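Local coordinates for protein thermosome subunit (Methanococcoides burtonii, PDB 3AQ1) that is thought to assist other proteins in folding at the expense of ATP, as a group II chaperonin, at residues A[52-57]-A[460-465]; A[86-91]-A[367-372]; A[183-188]-A[238-243]. All blocks are in the same frame, centred on the assembly; numbering follows the deposited sequence.

Overall arrangement
Contacts 1 and 2 are both helix pairs of what the chaperonin family calls the equatorial domain, and contact 3 joins two neighbouring parallel strands within the apical-domain sheet, its centre about 57 Å from that of contact 1. The first two lie about 18 Å apart, centre to centre, and share helices: 71-92 supplies one side of contact 2 and covers residues of contact 1, while 449-467, a partner in contact 1, also packs on contact 2. Both are largely buried. The former sets serine and threonine hydroxyls side by side, with a leucine against the threonine; the latter joins branched aliphatic chains to an arginine. Contact 3 mixes buried valine and alanine methyls with an asparagine beside an exposed corner.

Contact 1. Residues A[52-57]-A[460-465]; sequences VLSGEL and MEATVM
L57 lays its CB beside the branched end of T463, 3.6 Å from OG1 and 3.9 Å from the methyl CG2, and the two side chains meet at about a right angle. Farther along the leucine, CD1 reaches the start of segment 460-465, 4.2 Å from the backbone N of M460. The helices 45-65 and 449-467 run in broadly the same direction here, the axes of the two segments 8.8 Å apart and crossing at -36°. Small residues suit so close a pairing, and S54 and T463 bring their CA atoms to 5.9 Å. S54 turns its hydroxyl away from its own backbone N (chi1 175°) and across to T463, donating a weak hydrogen bond of 3.5 Å from S54 OG to T463 OG1; A462 CB lies 4.1 Å from the same S54 OG.

The threonine oxygen has a stronger partner in its own helix. Its chi1 of -69° keeps OG1 beside the backbone N and within bonding range of the carbonyl of A459, one turn earlier, while CG2 is left to pack on L57. Around the pair, F391 and A394 of helix 383-394 touch L57, and Y78 of helix 71-92 touches T463, its hydroxyl hydrogen-bonded to the carbonyl O of L57.

T463 thus serves both kinds of neighbour: its methyl joins the leucine, and its hydroxyl is hydrogen-bonded to the A459 carbonyl of its own helix. Since the bond across the interface is weak, the pairing of these two helices rests mainly on the fit of small and aliphatic groups.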
loop_
_atom_site.group_PDB
_atom_site.type_symbol
_atom_site.label_atom_id
_atom_site.label_comp_id
_atom_site.label_asym_id
_atom_site.label_seq_id
_atom_site.Cartn_x
_atom_site.Cartn_y
_atom_site.Cartn_z
ATOM N N VAL A 52 -1.085 -23.489 4.877
ATOM C CA VAL A 52 -2.101 -24.529 4.898
ATOM C C VAL A 52 -2.119 -25.269 3.569
ATOM O O VAL A 52 -2.281 -26.494 3.525
ATOM C CB VAL A 52 -3.516 -23.951 5.192
ATOM C CG1 VAL A 52 -4.586 -25.020 5.027
ATOM C CG2 VAL A 52 -3.562 -23.362 6.581
ATOM N N LEU A 53 -1.971 -24.525 2.478
ATOM C CA LEU A 53 -2.100 -25.149 1.170
ATOM C C LEU A 53 -0.854 -25.975 0.871
ATOM O O LEU A 53 -0.931 -27.037 0.263
ATOM C CB LEU A 53 -2.385 -24.117 0.081
ATOM C CG LEU A 53 -2.387 -24.664 -1.358
ATOM C CD1 LEU A 53 -3.522 -25.658 -1.600
ATOM C CD2 LEU A 53 -2.441 -23.528 -2.387
ATOM N N SER A 54 0.285 -25.482 1.333
ATOM C CA SER A 54 1.549 -26.187 1.225
ATOM C C SER A 54 1.553 -27.551 1.957
ATOM O O SER A 54 1.953 -28.568 1.384
ATOM C CB SER A 54 2.670 -25.286 1.741
ATOM O OG SER A 54 3.908 -25.966 1.769
ATOM N N GLY A 55 1.120 -27.568 3.216
ATOM C CA GLY A 55 0.942 -28.815 3.950
ATOM C C GLY A 55 0.089 -29.826 3.199
ATOM O O GLY A 55 0.439 -30.995 3.063
ATOM N N GLU A 56 -1.031 -29.353 2.683
ATOM C CA GLU A 56 -1.956 -30.176 1.942
ATOM C C GLU A 56 -1.332 -30.741 0.678
ATOM O O GLU A 56 -1.555 -31.895 0.329
ATOM C CB GLU A 56 -3.176 -29.340 1.572
ATOM C CG GLU A 56 -4.421 -30.150 1.404
ATOM C CD GLU A 56 -4.681 -31.008 2.616
ATOM O OE1 GLU A 56 -4.306 -30.585 3.740
ATOM O OE2 GLU A 56 -5.250 -32.105 2.432
ATOM N N LEU A 57 -0.574 -29.912 -0.029
ATOM C CA LEU A 57 0.064 -30.348 -1.259
ATOM C C LEU A 57 1.094 -31.414 -0.940
ATOM O O LEU A 57 1.176 -32.433 -1.636
ATOM C CB LEU A 57 0.719 -29.174 -1.979
ATOM C CG LEU A 57 -0.258 -28.208 -2.647
ATOM C CD1 LEU A 57 0.429 -26.923 -3.143
ATOM C CD2 LEU A 57 -1.007 -28.900 -3.770
ATOM N N MET A 460 3.129 -23.789 -3.803
ATOM C CA MET A 460 3.673 -24.666 -4.825
ATOM C C MET A 460 5.219 -24.713 -4.819
ATOM O O MET A 460 5.804 -25.790 -4.800
ATOM C CB MET A 460 3.119 -24.270 -6.200
ATOM C CG MET A 460 3.628 -25.114 -7.349
ATOM S SD MET A 460 5.242 -24.533 -7.890
ATOM C CE MET A 460 4.750 -23.176 -8.951
ATOM N N GLU A 461 5.871 -23.552 -4.824
ATOM C CA GLU A 461 7.337 -23.480 -4.815
ATOM C C GLU A 461 7.973 -24.099 -3.578
ATOM O O GLU A 461 9.062 -24.660 -3.649
ATOM C CB GLU A 461 7.823 -22.032 -4.941
ATOM C CG GLU A 461 7.558 -21.378 -6.289
ATOM C CD GLU A 461 8.310 -22.025 -7.423
ATOM O OE1 GLU A 461 9.144 -22.914 -7.156
ATOM O OE2 GLU A 461 8.064 -21.641 -8.583
ATOM N N ALA A 462 7.295 -23.981 -2.444
ATOM C CA ALA A 462 7.790 -24.532 -1.194
ATOM C C ALA A 462 7.662 -26.045 -1.189
ATOM O O ALA A 462 8.536 -26.754 -0.680
ATOM C CB ALA A 462 7.020 -23.950 -0.026
ATOM N N THR A 463 6.551 -26.527 -1.736
ATOM C CA THR A 463 6.260 -27.952 -1.778
ATOM C C THR A 463 7.217 -28.620 -2.743
ATOM O O THR A 463 7.818 -29.648 -2.436
ATOM C CB THR A 463 4.824 -28.196 -2.236
ATOM O OG1 THR A 463 3.934 -27.738 -1.221
ATOM C CG2 THR A 463 4.567 -29.664 -2.483
ATOM N N VAL A 464 7.361 -28.015 -3.911
ATOM C CA VAL A 464 8.235 -28.544 -4.940
ATOM C C VAL A 464 9.695 -28.507 -4.505
ATOM O O VAL A 464 10.458 -29.420 -4.781
ATOM C CB VAL A 464 8.044 -27.784 -6.245
ATOM C CG1 VAL A 464 9.299 -27.835 -7.083
ATOM C CG2 VAL A 464 6.840 -28.355 -6.991
ATOM N N MET A 465 10.079 -27.459 -3.801
ATOM C CA MET A 465 11.450 -27.354 -3.341
ATOM C C MET A 465 11.766 -28.495 -2.374
ATOM O O MET A 465 12.865 -29.044 -2.368
ATOM C CB MET A 465 11.672 -25.994 -2.685
ATOM C CG MET A 465 12.970 -25.878 -1.946
ATOM S SD MET A 465 13.642 -24.232 -2.096
ATOM C CE MET A 465 12.161 -23.273 -1.813
#

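Contact 2. Residues A[86-91]-A[367-372]; sequences REILET and VELSLR
I88 fits between L369 and R372, its methyl CG2 touching both. That one carbon stands 3.4 Å from L369 CD2 and 3.5 Å from R372 CD, while the other branch of the isoleucine brings CD1 to 3.7 Å from R372 CB. A beta-branched residue suits the place because its two arms diverge at CB: CG2, anti to the backbone N, meets the leucine and the middle of the arginine chain, and CD1 takes the base of that chain. L89 adds a second aliphatic meeting, with CG 4.1 Å from L369 CD1 and the two leucines crossing at about a right angle. At the exposed margin, the methyl CG2 of T91 approaches R372 NH1 at 3.8 Å.

The next shell fixes the arginine. Extended from CG to NE, the chain lays its methylenes along I88 and brings R372 NE to a salt bridge with E368 OE2, one helical turn back, at 2.7 Å. The N-H...O angle is 164°; OE2 lies close to the guanidinium plane and accepts through its anti lone pair. The other oxygen of E368, OE1, is hydrogen-bonded to ND1 of H421 in helix 410-422, so each carboxylate oxygen has a partner.

Farther out, the segments of helices 71-92 and 364-378 cross at 123°, and helix 449-467 covers the leucine end, with I456 on L369 and L449 and T453 on L89.

The contact across the helices is therefore made almost wholly by hydrocarbon, including that of R372. The charge of the arginine is met within its own helix, which is likely to let its methylenes cover I88 without leaving a buried glutamate unbalanced.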
loop_
_atom_site.group_PDB
_atom_site.type_symbol
_atom_site.label_atom_id
_atom_site.label_comp_id
_atom_site.label_asym_id
_atom_site.label_seq_id
_atom_site.Cartn_x
_atom_site.Cartn_y
_atom_site.Cartn_z
ATOM N N ARG A 86 -3.377 -19.396 -12.279
ATOM C CA ARG A 86 -3.170 -17.998 -12.634
ATOM C C ARG A 86 -4.087 -17.623 -13.788
ATOM O O ARG A 86 -4.697 -16.556 -13.777
ATOM C CB ARG A 86 -1.707 -17.764 -13.004
ATOM C CG ARG A 86 -1.319 -16.328 -13.328
ATOM C CD ARG A 86 0.152 -16.306 -13.743
ATOM N NE ARG A 86 0.666 -14.974 -14.058
ATOM C CZ ARG A 86 1.913 -14.735 -14.464
ATOM N NH1 ARG A 86 2.767 -15.740 -14.605
ATOM N NH2 ARG A 86 2.307 -13.495 -14.733
ATOM N N GLU A 87 -4.195 -18.516 -14.774
ATOM C CA GLU A 87 -5.083 -18.311 -15.918
ATOM C C GLU A 87 -6.536 -18.299 -15.487
ATOM O O GLU A 87 -7.306 -17.430 -15.882
ATOM C CB GLU A 87 -4.913 -19.418 -16.954
ATOM C CG GLU A 87 -3.561 -19.498 -17.625
ATOM C CD GLU A 87 -3.532 -20.619 -18.643
ATOM O OE1 GLU A 87 -4.531 -20.743 -19.393
ATOM O OE2 GLU A 87 -2.534 -21.378 -18.680
ATOM N N ILE A 88 -6.916 -19.289 -14.694
ATOM C CA ILE A 88 -8.285 -19.373 -14.216
ATOM C C ILE A 88 -8.682 -18.155 -13.376
ATOM O O ILE A 88 -9.815 -17.685 -13.462
ATOM C CB ILE A 88 -8.518 -20.649 -13.406
ATOM C CG1 ILE A 88 -8.284 -21.876 -14.284
ATOM C CG2 ILE A 88 -9.929 -20.666 -12.853
ATOM C CD1 ILE A 88 -8.597 -23.179 -13.587
ATOM N N LEU A 89 -7.753 -17.644 -12.571
ATOM C CA LEU A 89 -8.029 -16.462 -11.764
ATOM C C LEU A 89 -8.339 -15.251 -12.627
ATOM O O LEU A 89 -9.345 -14.580 -12.413
ATOM C CB LEU A 89 -6.864 -16.142 -10.831
ATOM C CG LEU A 89 -6.859 -16.883 -9.493
ATOM C CD1 LEU A 89 -5.479 -16.831 -8.855
ATOM C CD2 LEU A 89 -7.920 -16.324 -8.554
ATOM N N GLU A 90 -7.478 -14.974 -13.604
ATOM C CA GLU A 90 -7.659 -13.813 -14.474
ATOM C C GLU A 90 -9.014 -13.854 -15.156
ATOM O O GLU A 90 -9.521 -12.835 -15.618
ATOM C CB GLU A 90 -6.559 -13.738 -15.526
ATOM C CG GLU A 90 -5.979 -12.351 -15.671
ATOM C CD GLU A 90 -4.511 -12.306 -15.303
ATOM O OE1 GLU A 90 -3.765 -13.203 -15.758
ATOM O OE2 GLU A 90 -4.102 -11.381 -14.566
ATOM N N THR A 91 -9.594 -15.046 -15.201
ATOM C CA THR A 91 -10.896 -15.266 -15.814
ATOM C C THR A 91 -12.053 -15.031 -14.842
ATOM O O THR A 91 -13.125 -14.628 -15.258
ATOM C CB THR A 91 -10.985 -16.695 -16.431
ATOM O OG1 THR A 91 -10.420 -16.691 -17.753
ATOM C CG2 THR A 91 -12.436 -17.191 -16.490
ATOM N N VAL A 367 -12.624 -22.669 -4.152
ATOM C CA VAL A 367 -13.674 -23.556 -4.637
ATOM C C VAL A 367 -13.825 -23.477 -6.163
ATOM O O VAL A 367 -13.857 -24.508 -6.839
ATOM C CB VAL A 367 -14.989 -23.198 -3.958
ATOM C CG1 VAL A 367 -16.169 -23.942 -4.575
ATOM C CG2 VAL A 367 -14.869 -23.463 -2.476
ATOM N N GLU A 368 -13.909 -22.258 -6.698
ATOM C CA GLU A 368 -13.905 -22.043 -8.148
ATOM C C GLU A 368 -12.648 -22.630 -8.805
ATOM O O GLU A 368 -12.742 -23.399 -9.757
ATOM C CB GLU A 368 -14.033 -20.551 -8.498
ATOM C CG GLU A 368 -14.517 -20.292 -9.917
ATOM C CD GLU A 368 -15.904 -20.880 -10.169
ATOM O OE1 GLU A 368 -16.720 -20.896 -9.223
ATOM O OE2 GLU A 368 -16.182 -21.327 -11.305
ATOM N N LEU A 369 -11.476 -22.269 -8.301
ATOM C CA LEU A 369 -10.237 -22.845 -8.811
ATOM C C LEU A 369 -10.290 -24.352 -8.767
ATOM O O LEU A 369 -10.046 -25.006 -9.773
ATOM C CB LEU A 369 -9.035 -22.349 -8.020
ATOM C CG LEU A 369 -8.670 -20.914 -8.374
ATOM C CD1 LEU A 369 -7.522 -20.448 -7.525
ATOM C CD2 LEU A 369 -8.308 -20.866 -9.830
ATOM N N SER A 370 -10.618 -24.905 -7.603
ATOM C CA SER A 370 -10.664 -26.358 -7.434
ATOM C C SER A 370 -11.579 -27.016 -8.448
ATOM O O SER A 370 -11.218 -28.012 -9.076
ATOM C CB SER A 370 -11.129 -26.718 -6.036
ATOM O OG SER A 370 -11.361 -28.109 -5.936
ATOM N N LEU A 371 -12.774 -26.459 -8.602
ATOM C CA LEU A 371 -13.732 -26.995 -9.554
ATOM C C LEU A 371 -13.183 -26.962 -10.983
ATOM O O LEU A 371 -13.150 -27.978 -11.668
ATOM C CB LEU A 371 -15.046 -26.228 -9.472
ATOM C CG LEU A 371 -16.047 -26.557 -10.576
ATOM C CD1 LEU A 371 -16.680 -27.917 -10.312
ATOM C CD2 LEU A 371 -17.107 -25.478 -10.688
ATOM N N ARG A 372 -12.746 -25.793 -11.431
ATOM C CA ARG A 372 -12.278 -25.639 -12.800
ATOM C C ARG A 372 -10.964 -26.343 -13.040
ATOM O O ARG A 372 -10.587 -26.589 -14.179
ATOM C CB ARG A 372 -12.120 -24.171 -13.148
ATOM C CG ARG A 372 -13.416 -23.421 -13.192
ATOM C CD ARG A 372 -13.129 -21.935 -13.162
ATOM N NE ARG A 372 -14.350 -21.146 -13.249
ATOM C CZ ARG A 372 -14.726 -20.490 -14.336
ATOM N NH1 ARG A 372 -13.967 -20.521 -15.424
ATOM N NH2 ARG A 372 -15.854 -19.795 -14.329
#

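Contact 3. Residues A[183-188]-A[238-243]; sequences EKVENA and GANVVF
V185 presses its methyl CG1 against the side-chain amide of N240, 3.6 Å from CG. Because CG1 is anti to the backbone N (chi1 179°), the valine offers this branch to segment 238-243. N240 packs on the backbone too, its ND2 3.3 Å from A188 CA. Beside this, the buried part continues in methyls: V241 CG2 lies 3.9 Å from A188 CB and 4.3 Å from V185 CG1, and alanine and beta-branched valine suit a place where side chains of adjacent strands lie side by side in the buried layer. The other side is looser. E186 and N187 form an exposed corner where the chain turns; E186 points away from segment 238-243, and the end of N187 leads off from it. With an alanine in place of N240, V185 CG1 would probably lose its amide cover, and a gap would be likely to open next to N187.

Strands 184-193 and 241-244 run parallel and are joined through helix 226-235, a beta-alpha-beta arrangement. Strand 300-305 borders the first on one side, V301 touching A188 and V241, and strand 262-264 follows the second, with Y262 against both V185 and V241.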
loop_
_atom_site.group_PDB
_atom_site.type_symbol
_atom_site.label_atom_id
_atom_site.label_comp_id
_atom_site.label_asym_id
_atom_site.label_seq_id
_atom_site.Cartn_x
_atom_site.Cartn_y
_atom_site.Cartn_z
ATOM N N GLU A 183 7.937 35.426 4.201
ATOM C CA GLU A 183 6.811 34.534 4.457
ATOM C C GLU A 183 6.506 33.602 3.298
ATOM O O GLU A 183 6.160 32.443 3.496
ATOM C CB GLU A 183 5.563 35.328 4.800
ATOM C CG GLU A 183 5.349 35.500 6.283
ATOM C CD GLU A 183 4.022 36.160 6.602
ATOM O OE1 GLU A 183 2.971 35.628 6.167
ATOM O OE2 GLU A 183 4.039 37.211 7.285
ATOM N N LYS A 184 6.608 34.131 2.090
ATOM C CA LYS A 184 6.388 33.349 0.888
ATOM C C LYS A 184 7.685 33.383 0.110
ATOM O O LYS A 184 8.495 34.277 0.297
ATOM C CB LYS A 184 5.266 33.943 0.018
ATOM C CG LYS A 184 3.895 33.956 0.648
ATOM C CD LYS A 184 2.934 34.939 -0.053
ATOM C CE LYS A 184 2.044 34.286 -1.115
ATOM N NZ LYS A 184 2.776 33.939 -2.371
ATOM N N VAL A 185 7.878 32.397 -0.755
ATOM C CA VAL A 185 8.938 32.440 -1.733
ATOM C C VAL A 185 8.452 31.819 -3.016
ATOM O O VAL A 185 8.154 30.639 -3.046
ATOM C CB VAL A 185 10.169 31.689 -1.273
ATOM C CG1 VAL A 185 11.210 31.754 -2.353
ATOM C CG2 VAL A 185 10.711 32.299 0.000
ATOM N N GLU A 186 8.364 32.620 -4.074
ATOM C CA GLU A 186 7.985 32.110 -5.384
ATOM C C GLU A 186 9.221 31.601 -6.108
ATOM O O GLU A 186 10.330 32.064 -5.858
ATOM C CB GLU A 186 7.274 33.182 -6.190
ATOM C CG GLU A 186 5.961 33.629 -5.571
ATOM C CD GLU A 186 5.291 34.753 -6.344
ATOM O OE1 GLU A 186 5.833 35.210 -7.385
ATOM O OE2 GLU A 186 4.211 35.187 -5.892
ATOM N N ASN A 187 9.031 30.630 -6.991
ATOM C CA ASN A 187 10.154 29.980 -7.645
ATOM C C ASN A 187 11.223 29.705 -6.630
ATOM O O ASN A 187 12.297 30.286 -6.671
ATOM C CB ASN A 187 10.718 30.860 -8.748
ATOM C CG ASN A 187 9.672 31.287 -9.708
ATOM O OD1 ASN A 187 8.924 30.453 -10.227
ATOM N ND2 ASN A 187 9.587 32.594 -9.950
ATOM N N ALA A 188 10.915 28.822 -5.700
ATOM C CA ALA A 188 11.856 28.470 -4.660
ATOM C C ALA A 188 12.984 27.651 -5.262
ATOM O O ALA A 188 12.771 26.847 -6.170
ATOM C CB ALA A 188 11.148 27.695 -3.562
ATOM N N GLY A 238 22.932 29.682 -4.085
ATOM C CA GLY A 238 21.887 30.235 -4.933
ATOM C C GLY A 238 20.490 30.001 -4.381
ATOM O O GLY A 238 19.510 30.606 -4.830
ATOM N N ALA A 239 20.417 29.127 -3.387
ATOM C CA ALA A 239 19.158 28.671 -2.818
ATOM C C ALA A 239 18.308 29.762 -2.172
ATOM O O ALA A 239 18.801 30.596 -1.431
ATOM C CB ALA A 239 19.416 27.543 -1.818
ATOM N N ASN A 240 17.017 29.712 -2.476
ATOM C CA ASN A 240 15.950 30.509 -1.864
ATOM C C ASN A 240 15.530 30.027 -0.466
ATOM O O ASN A 240 15.062 30.793 0.391
ATOM C CB ASN A 240 14.719 30.310 -2.730
ATOM C CG ASN A 240 14.518 31.406 -3.657
ATOM O OD1 ASN A 240 14.928 32.524 -3.386
ATOM N ND2 ASN A 240 13.878 31.124 -4.774
ATOM N N VAL A 241 15.659 28.721 -0.285
ATOM C CA VAL A 241 15.008 28.013 0.786
ATOM C C VAL A 241 15.968 26.938 1.245
ATOM O O VAL A 241 16.530 26.198 0.422
ATOM C CB VAL A 241 13.717 27.376 0.272
ATOM C CG1 VAL A 241 13.174 26.397 1.270
ATOM C CG2 VAL A 241 12.708 28.462 -0.076
ATOM N N VAL A 242 16.179 26.879 2.555
ATOM C CA VAL A 242 17.053 25.872 3.128
ATOM C C VAL A 242 16.297 25.080 4.184
ATOM O O VAL A 242 15.750 25.657 5.118
ATOM C CB VAL A 242 18.276 26.514 3.783
ATOM C CG1 VAL A 242 19.169 25.456 4.354
ATOM C CG2 VAL A 242 19.030 27.340 2.780
ATOM N N PHE A 243 16.251 23.765 4.015
ATOM C CA PHE A 243 15.778 22.865 5.065
ATOM C C PHE A 243 16.971 22.158 5.682
ATOM O O PHE A 243 17.723 21.475 4.995
ATOM C CB PHE A 243 14.801 21.832 4.504
ATOM C CG PHE A 243 13.487 22.408 4.083
ATOM C CD1 PHE A 243 12.492 22.642 5.018
ATOM C CD2 PHE A 243 13.239 22.707 2.753
ATOM C CE1 PHE A 243 11.269 23.182 4.636
ATOM C CE2 PHE A 243 12.023 23.233 2.359
ATOM C CZ PHE A 243 11.028 23.470 3.300
#